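Local coordinates for HRDC domain-containing protein (Bifidobacterium adolescentis ATCC 15703, PDB 3CYM), which is uncharacterised but probably acts as a 3'-5' exonuclease on nucleic acids, at residues Ser49-Gly54 with Ser294-Met299; Ser222-Val227 with Ala235-Leu240; Trp241-Glu246 with Ser313-Ile318; Glu246-Tyr251 with Thr256-Asp261. One frame throughout, in Å; residues are numbered along the deposited sequence. Where two conformers were deposited one is given.

Contact 1 (Ser49-Gly54 with Ser294-Met299); sequences SGFRYG and SEQDKM
With CG anti to its own carbonyl carbon (chi1 -62°), the Phe51 side chain leaves the 49-54 loop toward helix 296-301, where Gln296 and Met299 receive the far end of its ring. Gln296 starts with the same first torsion and then folds at chi2 (-81°), which brings its amide back to the ring although its CB does not point there. The amide oxygen OE1 lies at the ring's edge, close to its plane, 3.9 Å from Phe51 CZ. Ring and amide planes are 56° apart, so the two groups are not stacked. The amide's firmer tie is on its other arm, where NE2 donates a hydrogen bond to Ala153 O; this holds the group while OE1 rests beside the phenyl ring. Met299 supplies the apolar half of the meeting: its CG sits 4.0 Å from Phe51 CE1, and the bent chain then carries the sulfur end away. The carbonyl oxygen Met299 O approaches the same CE1 obliquely and is itself bonded by Arg302 NH1. No hydrogen bond joins the two segments, and they bury just 125 Å² between them, yet Phe51 is buried because Phe300 stacks on its ring and Tyr303 also packs there. Next to it, Arg52 reaches Asp252 in a salt bridge. The contact lies away from the metal site, the sodium ion being about 14 Å from the Phe51 side chain. It is packing between a loop joining two strands of the RNase H-like exonuclease sheet and helix 296-301.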
# COMPACT_ATOMS: atom_id res chain seq x y z
N SER A 49 10.69 2.20 -2.13
CA SER A 49 9.75 3.29 -2.40
C SER A 49 10.41 4.64 -2.12
O SER A 49 11.15 4.78 -1.14
CB SER A 49 8.50 3.15 -1.54
OG SER A 49 8.81 3.27 -0.16
N GLY A 50 10.14 5.62 -2.97
CA GLY A 50 10.78 6.92 -2.86
C GLY A 50 12.09 6.96 -3.63
O GLY A 50 12.56 8.04 -4.00
N PHE A 51 12.67 5.78 -3.88
CA PHE A 51 13.95 5.65 -4.59
C PHE A 51 13.82 5.06 -5.99
O PHE A 51 14.11 5.74 -6.99
CB PHE A 51 14.94 4.81 -3.77
CG PHE A 51 15.29 5.42 -2.44
CD1 PHE A 51 16.36 6.30 -2.33
CD2 PHE A 51 14.55 5.09 -1.30
CE1 PHE A 51 16.69 6.87 -1.10
CE2 PHE A 51 14.88 5.65 -0.06
CZ PHE A 51 15.95 6.54 0.04
N ARG A 52 13.40 3.81 -6.07
CA ARG A 52 13.15 3.13 -7.35
C ARG A 52 11.78 3.50 -7.90
O ARG A 52 11.03 4.24 -7.25
CB ARG A 52 13.29 1.61 -7.20
CG ARG A 52 14.71 1.13 -6.89
CD ARG A 52 15.71 1.68 -7.89
NE ARG A 52 17.09 1.40 -7.52
CZ ARG A 52 17.87 0.53 -8.15
NH1 ARG A 52 19.12 0.34 -7.72
NH2 ARG A 52 17.43 -0.16 -9.19
N TYR A 53 11.44 2.96 -9.07
CA TYR A 53 10.21 3.34 -9.77
C TYR A 53 8.91 3.07 -9.00
O TYR A 53 8.24 4.01 -8.58
CB TYR A 53 10.14 2.70 -11.17
CG TYR A 53 8.82 2.95 -11.88
CD1 TYR A 53 8.47 4.23 -12.31
CD2 TYR A 53 7.92 1.90 -12.11
CE1 TYR A 53 7.27 4.46 -12.96
CE2 TYR A 53 6.71 2.13 -12.76
CZ TYR A 53 6.39 3.41 -13.18
OH TYR A 53 5.20 3.64 -13.82
N GLY A 54 8.57 1.80 -8.83
CA GLY A 54 7.27 1.44 -8.26
C GLY A 54 7.38 0.64 -6.99
O GLY A 54 8.08 1.03 -6.05
N SER A 294 19.59 14.85 6.53
CA SER A 294 19.76 13.53 7.12
C SER A 294 20.83 12.71 6.40
O SER A 294 21.41 13.16 5.41
CB SER A 294 18.44 12.75 7.08
OG SER A 294 17.44 13.37 7.87
N GLU A 295 21.06 11.50 6.89
CA GLU A 295 21.87 10.48 6.21
C GLU A 295 21.19 9.98 4.93
O GLU A 295 21.82 9.34 4.08
CB GLU A 295 22.12 9.30 7.16
CG GLU A 295 23.23 9.54 8.18
CD GLU A 295 24.61 9.52 7.54
OE1 GLU A 295 25.36 10.51 7.70
OE2 GLU A 295 24.94 8.52 6.87
N GLN A 296 19.89 10.27 4.81
CA GLN A 296 19.09 9.93 3.64
C GLN A 296 19.49 10.74 2.41
O GLN A 296 19.28 10.29 1.28
CB GLN A 296 17.60 10.16 3.94
CG GLN A 296 16.95 9.10 4.82
CD GLN A 296 16.55 7.85 4.04
OE1 GLN A 296 17.40 7.09 3.58
NE2 GLN A 296 15.24 7.64 3.91
N ASP A 297 20.06 11.92 2.62
CA ASP A 297 20.46 12.81 1.53
C ASP A 297 21.54 12.19 0.64
O ASP A 297 21.43 12.24 -0.59
CB ASP A 297 20.90 14.17 2.09
CG ASP A 297 19.75 14.96 2.72
OD1 ASP A 297 19.93 16.17 2.95
OD2 ASP A 297 18.68 14.37 2.99
N LYS A 298 22.55 11.59 1.27
CA LYS A 298 23.57 10.81 0.55
C LYS A 298 22.98 9.58 -0.15
O LYS A 298 23.51 9.12 -1.16
CB LYS A 298 24.67 10.33 1.50
CG LYS A 298 25.62 11.38 2.03
CD LYS A 298 26.80 10.69 2.70
CE LYS A 298 27.15 11.33 4.02
NZ LYS A 298 26.06 11.19 5.01
N MET A 299 21.89 9.05 0.40
CA MET A 299 21.23 7.87 -0.17
C MET A 299 20.45 8.20 -1.44
O MET A 299 20.40 7.39 -2.36
CB MET A 299 20.35 7.18 0.87
CG MET A 299 20.12 5.69 0.60
SD MET A 299 21.57 4.61 0.76
CE MET A 299 22.31 5.19 2.28

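Contact 2 (Ser222-Val227 with Ala235-Leu240); sequences SHITEV and AIVRAL
Ile224 and Val227 are the residues of 222-227 that meet helix 231-250, and both press on Val237. Before them in sequence, the backbone N of Ser222 is bonded to Asp261, while His223 turns to its own segment: its ND1 donates to Glu226 OE2 over 2.8 Å, with an N-H...acceptor angle of 157°. The carboxylate oxygen lies in the imidazole plane, but the donor stands above the carboxylate plane, 46° out of it. Ile224 opens the short 3-10 segment 224-226. Its CG1 is anti to the backbone N (chi1 -169°), and the chain swings CD1 in between the two methyls of Val237, 3.7 Å from CG1 and 3.8 Å from CG2. This is apolar packing of the loop between helices 193-207 and 231-250 on the long helix 231-250 of the HRDC region, on the side where Ile265 and Ala268 of helix 261-270 also pack. Glu226, already held by His223, has a second partner in Lys269, to which OE1 forms a salt bridge. Val227 then turns its CB toward the helix, and its CG1 touches Val237 CG2 at 4.1 Å, a looser approach than that of Ile224; Ala233 and Leu234 of the same helix also pack on it.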
# COMPACT_ATOMS: atom_id res chain seq x y z
N SER A 222 0.79 17.21 -7.22
CA SER A 222 0.48 18.14 -6.14
C SER A 222 0.33 19.57 -6.66
O SER A 222 1.04 19.98 -7.59
CB SER A 222 1.50 18.05 -4.99
OG SER A 222 2.82 18.09 -5.47
N HIS A 223 -0.62 20.30 -6.06
CA HIS A 223 -0.99 21.67 -6.43
C HIS A 223 -1.64 21.79 -7.81
O HIS A 223 -1.60 22.87 -8.42
CB HIS A 223 0.19 22.64 -6.28
CG HIS A 223 0.71 22.76 -4.88
ND1 HIS A 223 0.39 23.82 -4.06
CD2 HIS A 223 1.50 21.94 -4.15
CE1 HIS A 223 0.97 23.65 -2.88
NE2 HIS A 223 1.65 22.52 -2.91
N ILE A 224 -2.25 20.69 -8.27
CA ILE A 224 -2.92 20.62 -9.58
C ILE A 224 -4.15 21.52 -9.65
O ILE A 224 -4.52 22.01 -10.72
CB ILE A 224 -3.29 19.13 -9.97
CG1 ILE A 224 -3.73 19.01 -11.43
CG2 ILE A 224 -4.33 18.53 -9.02
CD1 ILE A 224 -2.73 19.52 -12.40
N THR A 225 -4.73 21.77 -8.48
CA THR A 225 -5.94 22.56 -8.32
C THR A 225 -5.73 24.01 -8.76
O THR A 225 -6.66 24.66 -9.25
CB THR A 225 -6.50 22.45 -6.87
OG1 THR A 225 -7.70 23.22 -6.74
CG2 THR A 225 -5.48 22.89 -5.83
N GLU A 226 -4.49 24.49 -8.65
CA GLU A 226 -4.12 25.84 -9.05
C GLU A 226 -4.12 26.04 -10.56
O GLU A 226 -3.89 27.15 -11.04
CB GLU A 226 -2.72 26.15 -8.51
CG GLU A 226 -2.55 26.02 -6.99
CD GLU A 226 -1.11 26.23 -6.55
OE1 GLU A 226 -0.27 26.61 -7.39
OE2 GLU A 226 -0.82 26.00 -5.35
N VAL A 227 -4.41 24.97 -11.30
CA VAL A 227 -4.24 24.92 -12.75
C VAL A 227 -5.49 24.30 -13.42
O VAL A 227 -5.63 24.32 -14.65
CB VAL A 227 -2.87 24.20 -13.09
CG1 VAL A 227 -2.98 23.05 -14.07
CG2 VAL A 227 -1.80 25.20 -13.50
N ALA A 235 -3.37 19.94 -20.18
CA ALA A 235 -2.73 19.21 -21.28
C ALA A 235 -1.21 19.13 -21.12
O ALA A 235 -0.60 18.13 -21.47
CB ALA A 235 -3.08 19.83 -22.61
N ILE A 236 -0.61 20.19 -20.57
CA ILE A 236 0.82 20.23 -20.28
C ILE A 236 1.17 19.30 -19.10
O ILE A 236 2.10 18.50 -19.20
CB ILE A 236 1.31 21.71 -20.05
CG1 ILE A 236 1.26 22.47 -21.37
CG2 ILE A 236 2.72 21.75 -19.48
CD1 ILE A 236 1.28 23.97 -21.25
N VAL A 237 0.40 19.40 -18.02
CA VAL A 237 0.52 18.49 -16.88
C VAL A 237 0.39 17.02 -17.31
O VAL A 237 1.22 16.19 -16.95
CB VAL A 237 -0.50 18.82 -15.77
CG1 VAL A 237 -0.49 17.75 -14.68
CG2 VAL A 237 -0.20 20.19 -15.16
N ARG A 238 -0.64 16.71 -18.09
CA ARG A 238 -0.83 15.38 -18.64
C ARG A 238 0.38 14.88 -19.42
O ARG A 238 0.85 13.77 -19.18
CB ARG A 238 -2.06 15.33 -19.56
CG ARG A 238 -2.43 13.92 -19.99
CD ARG A 238 -3.72 13.88 -20.78
NE ARG A 238 -3.70 14.78 -21.94
CZ ARG A 238 -4.67 14.84 -22.86
NH1 ARG A 238 -4.56 15.69 -23.87
NH2 ARG A 238 -5.73 14.05 -22.77
N ALA A 239 0.89 15.72 -20.32
CA ALA A 239 1.99 15.35 -21.21
C ALA A 239 3.30 15.15 -20.44
O ALA A 239 4.04 14.20 -20.70
CB ALA A 239 2.16 16.40 -22.30
N LEU A 240 3.57 16.05 -19.49
CA LEU A 240 4.75 15.96 -18.62
C LEU A 240 4.73 14.77 -17.67
O LEU A 240 5.74 14.07 -17.54
CB LEU A 240 4.92 17.25 -17.81
CG LEU A 240 5.51 18.47 -18.54
CD1 LEU A 240 5.42 19.64 -17.61
CD2 LEU A 240 6.95 18.25 -18.96

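Contact 3 (Trp241-Glu246 with Ser313-Ile318); sequences WTRRDE and SMWKNI
Helices 231-250 and 312-323 run roughly antiparallel here, their local axes 10.6 Å apart at closest approach and inclined at 141°, with Arg243 and Ile318 nearest in the backbone. Both belong to the helical bundle built around the HRDC domain, and the wide axis separation is bridged by long side chains. Trp315 does this with the rim of its six-membered ring: CH2 comes 3.6 Å from Arg244 CA and 3.7 Å from Arg244 CB, while the backbone N of Arg244 lies in the ring plane at the edge. The indole thus meets the helix edge-on. The Arg244 guanidinium takes no part in this touch; its plane is turned 88° from the indole, and NH2 runs on to a salt bridge with Asp261 and a hydrogen bond to Leu259 O. Arg243 crosses Ile318 at about a right angle. Its CG is anti to the backbone N (chi1 -173°), and this lays the aliphatic base of the chain over the isoleucine, with CG 3.7 Å from Ile318 CG1 and 3.8 Å from CD1. The bend at chi2, about the CB-CG bond, sends the charged end back to its own helix, where Arg243 NH1 donates to Glu246 OE1 at 3.0 Å in a salt bridge; the carboxylate oxygen is met nearly along its C-O bond, and lies somewhat out of the guanidinium plane.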
# COMPACT_ATOMS: atom_id res chain seq x y z
N TRP A 241 3.59 14.54 -17.00
CA TRP A 241 3.41 13.37 -16.15
C TRP A 241 3.67 12.07 -16.90
O TRP A 241 4.32 11.16 -16.36
CB TRP A 241 1.99 13.31 -15.55
CG TRP A 241 1.84 12.22 -14.51
CD1 TRP A 241 1.97 12.37 -13.15
CD2 TRP A 241 1.54 10.83 -14.74
NE1 TRP A 241 1.77 11.16 -12.53
CE2 TRP A 241 1.51 10.20 -13.47
CE3 TRP A 241 1.30 10.06 -15.89
CZ2 TRP A 241 1.24 8.82 -13.32
CZ3 TRP A 241 1.04 8.68 -15.75
CH2 TRP A 241 1.02 8.09 -14.47
N THR A 242 3.14 11.98 -18.12
CA THR A 242 3.22 10.78 -18.93
C THR A 242 4.66 10.46 -19.32
O THR A 242 5.12 9.32 -19.13
CB THR A 242 2.35 10.90 -20.20
OG1 THR A 242 1.00 11.16 -19.82
CG2 THR A 242 2.40 9.62 -21.04
N ARG A 243 5.36 11.45 -19.86
CA ARG A 243 6.75 11.25 -20.27
C ARG A 243 7.66 10.97 -19.06
O ARG A 243 8.51 10.09 -19.13
CB ARG A 243 7.27 12.41 -21.11
CG ARG A 243 8.66 12.19 -21.72
CD ARG A 243 8.83 10.85 -22.45
NE ARG A 243 10.16 10.74 -23.04
CZ ARG A 243 10.77 9.61 -23.38
NH1 ARG A 243 10.21 8.42 -23.16
NH2 ARG A 243 11.99 9.67 -23.92
N ARG A 244 7.44 11.69 -17.96
CA ARG A 244 8.15 11.44 -16.71
C ARG A 244 7.93 10.00 -16.21
O ARG A 244 8.84 9.38 -15.69
CB ARG A 244 7.72 12.45 -15.64
CG ARG A 244 8.47 12.38 -14.32
CD ARG A 244 7.86 13.32 -13.30
NE ARG A 244 6.59 12.86 -12.75
CZ ARG A 244 5.98 13.40 -11.70
NH1 ARG A 244 4.82 12.92 -11.28
NH2 ARG A 244 6.54 14.43 -11.06
N ASP A 245 6.72 9.48 -16.40
CA ASP A 245 6.39 8.12 -15.97
C ASP A 245 7.07 7.04 -16.82
O ASP A 245 7.52 6.03 -16.29
CB ASP A 245 4.87 7.91 -15.96
CG ASP A 245 4.46 6.59 -15.34
OD1 ASP A 245 4.54 6.46 -14.10
OD2 ASP A 245 4.05 5.69 -16.10
N GLU A 246 7.15 7.28 -18.13
CA GLU A 246 7.85 6.39 -19.06
C GLU A 246 9.32 6.27 -18.71
O GLU A 246 9.85 5.16 -18.57
CB GLU A 246 7.72 6.91 -20.49
CG GLU A 246 6.32 6.84 -21.06
CD GLU A 246 6.21 7.50 -22.42
OE1 GLU A 246 7.26 7.89 -22.99
OE2 GLU A 246 5.07 7.64 -22.91
N SER A 313 16.10 19.55 -22.14
CA SER A 313 15.61 19.57 -23.52
C SER A 313 14.49 18.56 -23.77
O SER A 313 13.63 18.79 -24.62
CB SER A 313 16.75 19.29 -24.51
OG SER A 313 17.70 20.34 -24.51
N MET A 314 14.51 17.45 -23.04
CA MET A 314 13.50 16.40 -23.17
C MET A 314 12.14 16.86 -22.67
O MET A 314 11.11 16.45 -23.20
CB MET A 314 13.91 15.12 -22.42
CG MET A 314 15.26 14.53 -22.84
SD MET A 314 15.75 13.15 -21.80
CE MET A 314 17.43 12.87 -22.34
N TRP A 315 12.13 17.69 -21.63
CA TRP A 315 10.89 18.26 -21.13
C TRP A 315 10.41 19.38 -22.04
O TRP A 315 9.22 19.53 -22.26
CB TRP A 315 11.03 18.75 -19.69
CG TRP A 315 11.64 17.73 -18.77
CD1 TRP A 315 12.81 17.85 -18.09
CD2 TRP A 315 11.12 16.43 -18.43
NE1 TRP A 315 13.06 16.72 -17.34
CE2 TRP A 315 12.03 15.83 -17.53
CE3 TRP A 315 9.96 15.73 -18.79
CZ2 TRP A 315 11.82 14.56 -16.99
CZ3 TRP A 315 9.76 14.46 -18.25
CH2 TRP A 315 10.69 13.89 -17.36
N LYS A 316 11.36 20.15 -22.58
CA LYS A 316 11.08 21.24 -23.54
C LYS A 316 10.30 20.75 -24.76
O LYS A 316 9.31 21.36 -25.14
CB LYS A 316 12.40 21.91 -23.95
CG LYS A 316 12.28 23.03 -24.98
CD LYS A 316 13.52 23.93 -24.98
CE LYS A 316 14.83 23.19 -25.32
NZ LYS A 316 14.93 22.84 -26.77
N ASN A 317 10.74 19.63 -25.34
CA ASN A 317 10.05 18.96 -26.46
C ASN A 317 8.62 18.52 -26.13
O ASN A 317 7.74 18.56 -26.98
CB ASN A 317 10.83 17.71 -26.90
CG ASN A 317 12.17 18.03 -27.55
OD1 ASN A 317 12.38 19.10 -28.13
ND2 ASN A 317 13.10 17.07 -27.45
N ILE A 318 8.42 18.08 -24.89
CA ILE A 318 7.11 17.63 -24.44
C ILE A 318 6.15 18.81 -24.30
O ILE A 318 4.99 18.71 -24.70
CB ILE A 318 7.24 16.79 -23.12
CG1 ILE A 318 7.99 15.48 -23.38
CG2 ILE A 318 5.88 16.52 -22.48
CD1 ILE A 318 7.38 14.56 -24.45

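Contact 4 (Glu246-Tyr251 with Thr256-Asp261); sequences ELAREY and TLLLSD
A short connection between two helices of the HRDC region is closed by this contact: the C-terminal end of helix 231-250 is followed, after four residues, by the short helix 255-258, which folds back so that Leu258 meets Leu247 and Ala248. One methyl group does nearly all of the touching. Leu258 CD1 lies 3.6 Å from the backbone N of Ala248 and 3.7 Å from its CA, so it rests chiefly on the helix backbone. The CB atoms around it are slightly farther, Leu247 CB at 4.0 Å and Ala248 CB at 4.1 Å from the same CD1. Leu258 places its CG anti to the carbonyl carbon (chi1 -67°), and the extended chi2 of -168° then carries CD1 onward to the helix surface, where the small side chain of Ala248 lets the methyl approach the main chain. All three residues are buried and no hydrogen bond crosses between the segments, so the evidence is for apolar packing alone. Polar ties lie beyond the leucine: Ser260 is the N-cap of the next helix, 261-270, and its OG caps a backbone N of that helix. Among the neighbours, Ile310 also packs on Leu258, and Tyr53, from the loop between strands 40-47 and 57-65, on Ala248, while Gln307, at the end of helix 304-307, gives a hydrogen bond from NE2 to Leu257 O.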
# COMPACT_ATOMS: atom_id res chain seq x y z
N GLU A 246 7.15 7.28 -18.13
CA GLU A 246 7.85 6.39 -19.06
C GLU A 246 9.32 6.27 -18.71
O GLU A 246 9.85 5.16 -18.57
CB GLU A 246 7.72 6.91 -20.49
CG GLU A 246 6.32 6.84 -21.06
CD GLU A 246 6.21 7.50 -22.42
OE1 GLU A 246 7.26 7.89 -22.99
OE2 GLU A 246 5.07 7.64 -22.91
N LEU A 247 9.96 7.43 -18.56
CA LEU A 247 11.39 7.53 -18.26
C LEU A 247 11.74 7.04 -16.86
O LEU A 247 12.83 6.53 -16.64
CB LEU A 247 11.87 8.97 -18.45
CG LEU A 247 11.91 9.45 -19.91
CD1 LEU A 247 12.01 10.95 -20.02
CD2 LEU A 247 13.05 8.79 -20.67
N ALA A 248 10.82 7.20 -15.93
CA ALA A 248 11.02 6.72 -14.56
C ALA A 248 11.00 5.20 -14.50
O ALA A 248 11.74 4.59 -13.73
CB ALA A 248 9.98 7.30 -13.64
N ARG A 249 10.14 4.59 -15.32
CA ARG A 249 10.02 3.13 -15.42
C ARG A 249 11.21 2.54 -16.17
O ARG A 249 11.76 1.52 -15.77
CB ARG A 249 8.71 2.76 -16.13
CG ARG A 249 8.43 1.26 -16.20
CD ARG A 249 7.26 0.92 -17.12
NE ARG A 249 5.96 1.28 -16.53
CZ ARG A 249 5.26 2.36 -16.85
NH1 ARG A 249 4.09 2.59 -16.25
NH2 ARG A 249 5.70 3.22 -17.76
N GLU A 250 11.60 3.21 -17.25
CA GLU A 250 12.71 2.79 -18.10
C GLU A 250 14.03 2.83 -17.33
O GLU A 250 14.84 1.90 -17.43
CB GLU A 250 12.79 3.68 -19.34
CG GLU A 250 14.01 3.47 -20.22
CD GLU A 250 14.10 4.47 -21.36
OE1 GLU A 250 13.28 5.42 -21.40
OE2 GLU A 250 14.99 4.29 -22.22
N TYR A 251 14.22 3.89 -16.55
CA TYR A 251 15.46 4.10 -15.79
C TYR A 251 15.39 3.62 -14.34
O TYR A 251 16.37 3.76 -13.60
CB TYR A 251 15.89 5.56 -15.86
CG TYR A 251 16.48 5.92 -17.19
CD1 TYR A 251 17.84 5.72 -17.44
CD2 TYR A 251 15.70 6.45 -18.21
CE1 TYR A 251 18.40 6.04 -18.66
CE2 TYR A 251 16.26 6.78 -19.44
CZ TYR A 251 17.60 6.57 -19.66
OH TYR A 251 18.17 6.89 -20.87
N THR A 256 9.40 11.50 -9.25
CA THR A 256 9.64 12.85 -8.73
C THR A 256 11.12 13.18 -8.51
O THR A 256 11.46 14.31 -8.14
CB THR A 256 8.85 13.10 -7.44
OG1 THR A 256 9.07 12.01 -6.54
CG2 THR A 256 7.36 13.22 -7.74
N LEU A 257 11.99 12.19 -8.70
CA LEU A 257 13.42 12.43 -8.73
C LEU A 257 13.86 12.94 -10.10
O LEU A 257 14.87 13.64 -10.22
CB LEU A 257 14.20 11.17 -8.32
CG LEU A 257 14.25 10.84 -6.82
CD1 LEU A 257 14.70 9.41 -6.57
CD2 LEU A 257 15.17 11.82 -6.11
N LEU A 258 13.08 12.61 -11.13
CA LEU A 258 13.38 13.05 -12.49
C LEU A 258 12.87 14.45 -12.76
O LEU A 258 13.50 15.23 -13.48
CB LEU A 258 12.77 12.07 -13.49
CG LEU A 258 13.38 10.68 -13.52
CD1 LEU A 258 12.89 9.94 -14.75
CD2 LEU A 258 14.93 10.74 -13.49
N LEU A 259 11.71 14.76 -12.20
CA LEU A 259 11.05 16.04 -12.41
C LEU A 259 10.06 16.24 -11.26
O LEU A 259 9.23 15.36 -10.98
CB LEU A 259 10.36 16.07 -13.78
CG LEU A 259 9.66 17.35 -14.27
CD1 LEU A 259 10.66 18.46 -14.57
CD2 LEU A 259 8.83 17.04 -15.49
N SER A 260 10.16 17.38 -10.60
CA SER A 260 9.27 17.73 -9.50
C SER A 260 7.88 18.11 -10.00
O SER A 260 7.70 18.50 -11.15
CB SER A 260 9.86 18.90 -8.73
OG SER A 260 9.81 20.08 -9.51
N ASP A 261 6.90 18.02 -9.10
CA ASP A 261 5.54 18.48 -9.35
C ASP A 261 5.46 20.01 -9.44
O ASP A 261 4.69 20.53 -10.24
CB ASP A 261 4.59 17.98 -8.26
CG ASP A 261 4.26 16.50 -8.39
OD1 ASP A 261 4.84 15.82 -9.27
OD2 ASP A 261 3.42 16.00 -7.61

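Contacts 2, 3 and 4 occupy successive parts of helix 231-250, whereas contact 1 joins the exonuclease sheet's loop to helix 296-301. Contacts 2 and 4 rest on buried aliphatic groups; contacts 1 and 3 are only partly buried, contact 1 setting a ring edge beside an amide oxygen, contact 3 an indole edge on helix backbone and aliphatic arginine carbons. Contacts 3 and 4 lie closest, their centres 9 Å apart, and share Glu246; Arg244 ties them through Asp261, whose other carboxylate oxygen accepts from Ser222 of contact 2. Contact 1 reaches this helix through Tyr53, whose OH is probably hydrogen-bonded to Asp245 of contact 3. Contacts 1 and 2 do not touch, their nearest atoms being about 11 Å apart.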